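Local coordinates for protein MaoC-like dehydratase (PDB 3EXZ) that probably acts as a dehydratase or hydratase of the MaoC family, adding water to or removing it from an acyl thioester, at residues 84-98 / 125-138. Sequence-based numbering, arbitrary orientation.
Sequences TELSWPNPTRPGDEL and TLNQRGEVVQRSTA
Glu85 and Ser87 pair with Thr137 and Arg135 through backbone hydrogen bonds in the antiparallel hot-dog sheet, strand 84-87 running against strand 134-138; Thr84, Leu86 and Ser87 also form a ladder with the second subunit, continuing the sheet across the dimer. Thr84 OG1 and Ser136 OG share a hydrogen bond of 2.7 Å. Beyond the ladder, Asn90 N donates to Val132 O at 3.2 Å, beside a classic bulge in which Val133 and Gln134 both face Thr125.

Packing at the corner is mixed. Leu98 CD2 meets Val133 CG2 at 4.0 Å, while Val133 CB packs against Thr92 OG1, a hydroxyl hydrogen-bonded to that of Thr60 on helix 57-72. The edge of the Trp88 ring takes Val133 O in its plane, 3.3 Å from CD1.

At the far end, Gln128 is bent at chi2 (-95°), which brings its amide against the end of the 93-96 turn: OE1 receives Glu97 N at 2.8 Å and NE2 donates to Gly95 O. Asn127 OD1 accepts Arg129 N in an Asx turn and, from the opposite face of its amide, Glu131 N; ND2 donates to the anti lone pair of Glu131 OE1. With an alanine here, the N-H groups of Arg129 and Glu131 would probably lose their shared acceptor, and Glu131 OE1 a donor. One water joins Asp96 OD2 and Pro91 O to Asn127 ND2, accepting from ND2 at 2.8 Å.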
loop_
_atom_site.group_PDB
_atom_site.type_symbol
_atom_site.label_atom_id
_atom_site.label_comp_id
_atom_site.label_asym_id
_atom_site.label_seq_id
_atom_site.Cartn_x
_atom_site.Cartn_y
_atom_site.Cartn_z
ATOM N N THR A 84 -0.309 -3.192 -8.159
ATOM C CA THR A 84 -0.208 -1.777 -8.470
ATOM C C THR A 84 1.211 -1.225 -8.453
ATOM O O THR A 84 2.094 -1.766 -7.780
ATOM C CB THR A 84 -1.048 -0.919 -7.444
ATOM O OG1 THR A 84 -1.130 0.439 -7.893
ATOM C CG2 THR A 84 -0.399 -0.923 -6.054
ATOM N N GLU A 85 1.419 -0.165 -9.233
ATOM C CA GLU A 85 2.697 0.553 -9.261
ATOM C C GLU A 85 2.410 1.745 -8.336
ATOM O O GLU A 85 1.540 2.580 -8.614
ATOM C CB GLU A 85 3.037 1.047 -10.662
ATOM C CG GLU A 85 4.369 1.801 -10.776
ATOM C CD GLU A 85 4.361 3.218 -10.179
ATOM O OE1 GLU A 85 3.295 3.882 -10.159
ATOM O OE2 GLU A 85 5.442 3.674 -9.739
ATOM N N LEU A 86 3.174 1.840 -7.258
ATOM C CA LEU A 86 2.953 2.852 -6.246
ATOM C C LEU A 86 4.118 3.799 -6.056
ATOM O O LEU A 86 5.268 3.372 -6.038
ATOM C CB LEU A 86 2.649 2.117 -4.925
ATOM C CG LEU A 86 1.790 2.789 -3.849
ATOM C CD1 LEU A 86 0.535 3.411 -4.473
ATOM C CD2 LEU A 86 1.409 1.748 -2.803
ATOM N N SER A 87 3.823 5.088 -5.950
ATOM C CA SER A 87 4.866 6.059 -5.675
ATOM C C SER A 87 4.287 7.208 -4.849
ATOM O O SER A 87 3.086 7.493 -4.916
ATOM C CB SER A 87 5.506 6.597 -6.966
ATOM O OG SER A 87 4.561 7.251 -7.783
ATOM N N TRP A 88 5.133 7.835 -4.035
ATOM C CA TRP A 88 4.716 8.977 -3.226
ATOM C C TRP A 88 5.665 10.137 -3.551
ATOM O O TRP A 88 6.738 10.271 -2.956
ATOM C CB TRP A 88 4.783 8.653 -1.728
ATOM C CG TRP A 88 3.962 7.449 -1.355
ATOM C CD1 TRP A 88 2.612 7.405 -1.112
ATOM C CD2 TRP A 88 4.438 6.113 -1.195
ATOM N NE1 TRP A 88 2.225 6.122 -0.800
ATOM C CE2 TRP A 88 3.327 5.305 -0.846
ATOM C CE3 TRP A 88 5.704 5.512 -1.302
ATOM C CZ2 TRP A 88 3.435 3.928 -0.619
ATOM C CZ3 TRP A 88 5.813 4.132 -1.079
ATOM C CH2 TRP A 88 4.685 3.362 -0.730
ATOM N N PRO A 89 5.280 10.990 -4.517
ATOM C CA PRO A 89 6.096 12.141 -4.936
ATOM C C PRO A 89 6.298 13.206 -3.859
ATOM O O PRO A 89 7.413 13.698 -3.672
ATOM C CB PRO A 89 5.337 12.702 -6.138
ATOM C CG PRO A 89 4.511 11.535 -6.632
ATOM C CD PRO A 89 4.084 10.847 -5.365
ATOM N N ASN A 90 5.217 13.579 -3.184
ATOM C CA ASN A 90 5.299 14.570 -2.125
ATOM C C ASN A 90 4.728 13.999 -0.830
ATOM O O ASN A 90 3.821 13.163 -0.841
ATOM C CB ASN A 90 4.554 15.860 -2.498
ATOM C CG ASN A 90 5.078 16.494 -3.781
ATOM O OD1 ASN A 90 4.705 16.096 -4.885
ATOM N ND2 ASN A 90 5.963 17.477 -3.639
ATOM N N PRO A 91 5.289 14.425 0.312
ATOM C CA PRO A 91 4.845 13.967 1.630
ATOM C C PRO A 91 3.399 14.382 1.870
ATOM O O PRO A 91 2.933 15.363 1.288
ATOM C CB PRO A 91 5.768 14.715 2.596
ATOM C CG PRO A 91 6.993 15.001 1.795
ATOM C CD PRO A 91 6.455 15.321 0.422
ATOM N N THR A 92 2.690 13.622 2.705
ATOM C CA THR A 92 1.323 13.983 3.089
ATOM C C THR A 92 1.496 14.629 4.464
ATOM O O THR A 92 2.073 14.041 5.381
ATOM C CB THR A 92 0.392 12.785 3.207
ATOM O OG1 THR A 92 0.196 12.228 1.905
ATOM C CG2 THR A 92 -0.968 13.224 3.780
ATOM N N ARG A 93 0.959 15.831 4.606
ATOM C CA ARG A 93 1.097 16.649 5.806
ATOM C C ARG A 93 -0.172 16.804 6.602
ATOM O O ARG A 93 -1.263 16.716 6.038
ATOM C CB ARG A 93 1.541 18.044 5.412
ATOM C CG ARG A 93 2.780 18.149 4.524
ATOM C CD ARG A 93 4.008 17.679 5.275
ATOM N NE ARG A 93 5.240 17.891 4.515
ATOM C CZ ARG A 93 6.454 17.586 4.963
ATOM N NH1 ARG A 93 6.602 17.048 6.167
ATOM N NH2 ARG A 93 7.522 17.835 4.217
ATOM N N PRO A 94 -0.053 17.077 7.921
ATOM C CA PRO A 94 -1.210 17.281 8.800
ATOM C C PRO A 94 -1.890 18.537 8.236
ATOM O O PRO A 94 -1.202 19.493 7.837
ATOM C CB PRO A 94 -0.585 17.563 10.165
ATOM C CG PRO A 94 0.762 16.938 10.101
ATOM C CD PRO A 94 1.216 17.115 8.673
ATOM N N GLY A 95 -3.221 18.548 8.214
ATOM C CA GLY A 95 -3.982 19.678 7.699
ATOM C C GLY A 95 -4.293 19.565 6.214
ATOM O O GLY A 95 -5.068 20.359 5.676
ATOM N N ASP A 96 -3.729 18.562 5.550
ATOM C CA ASP A 96 -3.936 18.398 4.115
ATOM C C ASP A 96 -5.311 17.878 3.718
ATOM O O ASP A 96 -5.850 16.993 4.373
ATOM C CB ASP A 96 -2.856 17.457 3.531
ATOM C CG ASP A 96 -1.531 18.166 3.217
ATOM O OD1 ASP A 96 -1.387 19.367 3.532
ATOM O OD2 ASP A 96 -0.626 17.505 2.652
ATOM N N GLU A 97 -5.894 18.468 2.676
ATOM C CA GLU A 97 -7.169 17.982 2.161
ATOM C C GLU A 97 -6.843 17.104 0.956
ATOM O O GLU A 97 -6.319 17.581 -0.056
ATOM C CB GLU A 97 -8.079 19.113 1.692
ATOM C CG GLU A 97 -8.743 19.876 2.818
ATOM C CD GLU A 97 -10.077 19.284 3.239
ATOM O OE1 GLU A 97 -10.893 18.992 2.342
ATOM O OE2 GLU A 97 -10.309 19.120 4.460
ATOM N N LEU A 98 -7.147 15.818 1.068
ATOM C CA LEU A 98 -6.890 14.895 -0.017
ATOM C C LEU A 98 -8.160 14.462 -0.742
ATOM O O LEU A 98 -9.240 14.338 -0.144
ATOM C CB LEU A 98 -6.211 13.613 0.504
ATOM C CG LEU A 98 -4.983 13.764 1.415
ATOM C CD1 LEU A 98 -4.425 12.393 1.783
ATOM C CD2 LEU A 98 -3.924 14.608 0.711
ATOM N N THR A 125 -3.570 10.827 -5.883
ATOM C CA THR A 125 -4.093 11.418 -4.659
ATOM C C THR A 125 -3.430 12.786 -4.566
ATOM O O THR A 125 -2.203 12.904 -4.569
ATOM C CB THR A 125 -3.745 10.562 -3.443
ATOM O OG1 THR A 125 -3.950 9.185 -3.788
ATOM C CG2 THR A 125 -4.656 10.931 -2.248
ATOM N N LEU A 126 -4.252 13.823 -4.488
ATOM C CA LEU A 126 -3.754 15.187 -4.449
ATOM C C LEU A 126 -4.177 15.944 -3.205
ATOM O O LEU A 126 -5.243 15.678 -2.638
ATOM C CB LEU A 126 -4.305 15.967 -5.655
ATOM C CG LEU A 126 -4.369 15.294 -7.035
ATOM C CD1 LEU A 126 -5.281 16.091 -7.956
ATOM C CD2 LEU A 126 -2.975 15.183 -7.628
ATOM N N ASN A 127 -3.327 16.876 -2.775
ATOM C CA ASN A 127 -3.688 17.740 -1.662
ATOM C C ASN A 127 -4.262 19.044 -2.256
ATOM O O ASN A 127 -4.380 19.184 -3.481
ATOM C CB ASN A 127 -2.503 18.054 -0.742
ATOM C CG ASN A 127 -1.314 18.618 -1.474
ATOM O OD1 ASN A 127 -1.443 19.255 -2.521
ATOM N ND2 ASN A 127 -0.131 18.401 -0.906
ATOM N N GLN A 128 -4.609 19.998 -1.395
ATOM C CA GLN A 128 -5.217 21.256 -1.828
ATOM C C GLN A 128 -4.330 22.137 -2.691
ATOM O O GLN A 128 -4.803 23.091 -3.307
ATOM C CB GLN A 128 -5.699 22.051 -0.613
ATOM C CG GLN A 128 -4.628 22.300 0.429
ATOM C CD GLN A 128 -4.646 21.257 1.525
ATOM O OE1 GLN A 128 -4.138 20.144 1.358
ATOM N NE2 GLN A 128 -5.248 21.609 2.658
ATOM N N ARG A 129 -3.044 21.819 -2.728
ATOM C CA ARG A 129 -2.102 22.584 -3.531
ATOM C C ARG A 129 -1.921 21.981 -4.921
ATOM O O ARG A 129 -1.104 22.456 -5.713
ATOM C CB ARG A 129 -0.750 22.682 -2.823
ATOM C CG ARG A 129 -0.591 23.944 -1.995
ATOM C CD ARG A 129 -0.713 23.666 -0.509
ATOM N NE ARG A 129 0.368 22.812 -0.023
ATOM C CZ ARG A 129 1.658 23.140 -0.048
ATOM N NH1 ARG A 129 2.040 24.315 -0.533
ATOM N NH2 ARG A 129 2.566 22.290 0.415
ATOM N N GLY A 130 -2.693 20.939 -5.212
ATOM C CA GLY A 130 -2.608 20.297 -6.511
ATOM C C GLY A 130 -1.428 19.354 -6.670
ATOM O O GLY A 130 -1.186 18.846 -7.768
ATOM N N GLU A 131 -0.681 19.134 -5.590
ATOM C CA GLU A 131 0.476 18.238 -5.622
ATOM C C GLU A 131 0.045 16.780 -5.419
ATOM O O GLU A 131 -0.916 16.485 -4.699
ATOM C CB GLU A 131 1.470 18.583 -4.511
ATOM C CG GLU A 131 1.722 20.070 -4.304
ATOM C CD GLU A 131 2.618 20.344 -3.105
ATOM O OE1 GLU A 131 2.330 19.814 -2.009
ATOM O OE2 GLU A 131 3.605 21.095 -3.252
ATOM N N VAL A 132 0.781 15.872 -6.043
ATOM C CA VAL A 132 0.494 14.453 -5.936
ATOM C C VAL A 132 1.211 13.825 -4.745
ATOM O O VAL A 132 2.449 13.764 -4.727
ATOM C CB VAL A 132 0.940 13.706 -7.220
ATOM C CG1 VAL A 132 0.557 12.237 -7.139
ATOM C CG2 VAL A 132 0.313 14.359 -8.443
ATOM N N VAL A 133 0.445 13.383 -3.742
ATOM C CA VAL A 133 1.049 12.713 -2.585
ATOM C C VAL A 133 1.100 11.191 -2.802
ATOM O O VAL A 133 1.727 10.460 -2.033
ATOM C CB VAL A 133 0.334 13.046 -1.248
ATOM C CG1 VAL A 133 0.404 14.553 -1.014
ATOM C CG2 VAL A 133 -1.103 12.549 -1.244
ATOM N N GLN A 134 0.438 10.713 -3.852
ATOM C CA GLN A 134 0.498 9.298 -4.189
ATOM C C GLN A 134 -0.052 9.033 -5.568
ATOM O O GLN A 134 -1.044 9.641 -5.976
ATOM C CB GLN A 134 -0.289 8.410 -3.209
ATOM C CG GLN A 134 -0.136 6.908 -3.501
ATOM C CD GLN A 134 -0.974 6.008 -2.599
ATOM O OE1 GLN A 134 -2.040 5.516 -2.995
ATOM N NE2 GLN A 134 -0.496 5.796 -1.375
ATOM N N ARG A 135 0.633 8.167 -6.308
ATOM C CA ARG A 135 0.125 7.731 -7.594
ATOM C C ARG A 135 0.126 6.209 -7.510
ATOM O O ARG A 135 1.128 5.581 -7.145
ATOM C CB ARG A 135 0.972 8.184 -8.777
ATOM C CG ARG A 135 0.680 7.376 -10.035
ATOM C CD ARG A 135 1.320 8.026 -11.247
ATOM N NE ARG A 135 0.679 9.299 -11.566
ATOM C CZ ARG A 135 0.916 9.994 -12.673
ATOM N NH1 ARG A 135 1.777 9.535 -13.577
ATOM N NH2 ARG A 135 0.291 11.148 -12.881
ATOM N N SER A 136 -1.027 5.631 -7.821
ATOM C CA SER A 136 -1.212 4.197 -7.807
ATOM C C SER A 136 -1.769 3.788 -9.171
ATOM O O SER A 136 -2.913 4.101 -9.498
ATOM C CB SER A 136 -2.181 3.819 -6.679
ATOM O OG SER A 136 -2.353 2.417 -6.582
ATOM N N THR A 137 -0.939 3.139 -9.990
ATOM C CA THR A 137 -1.371 2.642 -11.301
ATOM C C THR A 137 -1.710 1.181 -10.990
ATOM O O THR A 137 -0.846 0.303 -10.962
ATOM C CB THR A 137 -0.251 2.751 -12.339
ATOM O OG1 THR A 137 0.154 4.121 -12.430
ATOM C CG2 THR A 137 -0.741 2.285 -13.709
ATOM N N ALA A 138 -2.988 0.930 -10.752
ATOM C CA ALA A 138 -3.469 -0.389 -10.374
ATOM C C ALA A 138 -4.171 -1.179 -11.458
ATOM O O ALA A 138 -4.745 -0.605 -12.379
ATOM C CB ALA A 138 -4.434 -0.239 -9.157
HETATM O O HOH W 1 2.901 11.146 0.404
HETATM O O HOH W 2 1.233 17.110 1.158
#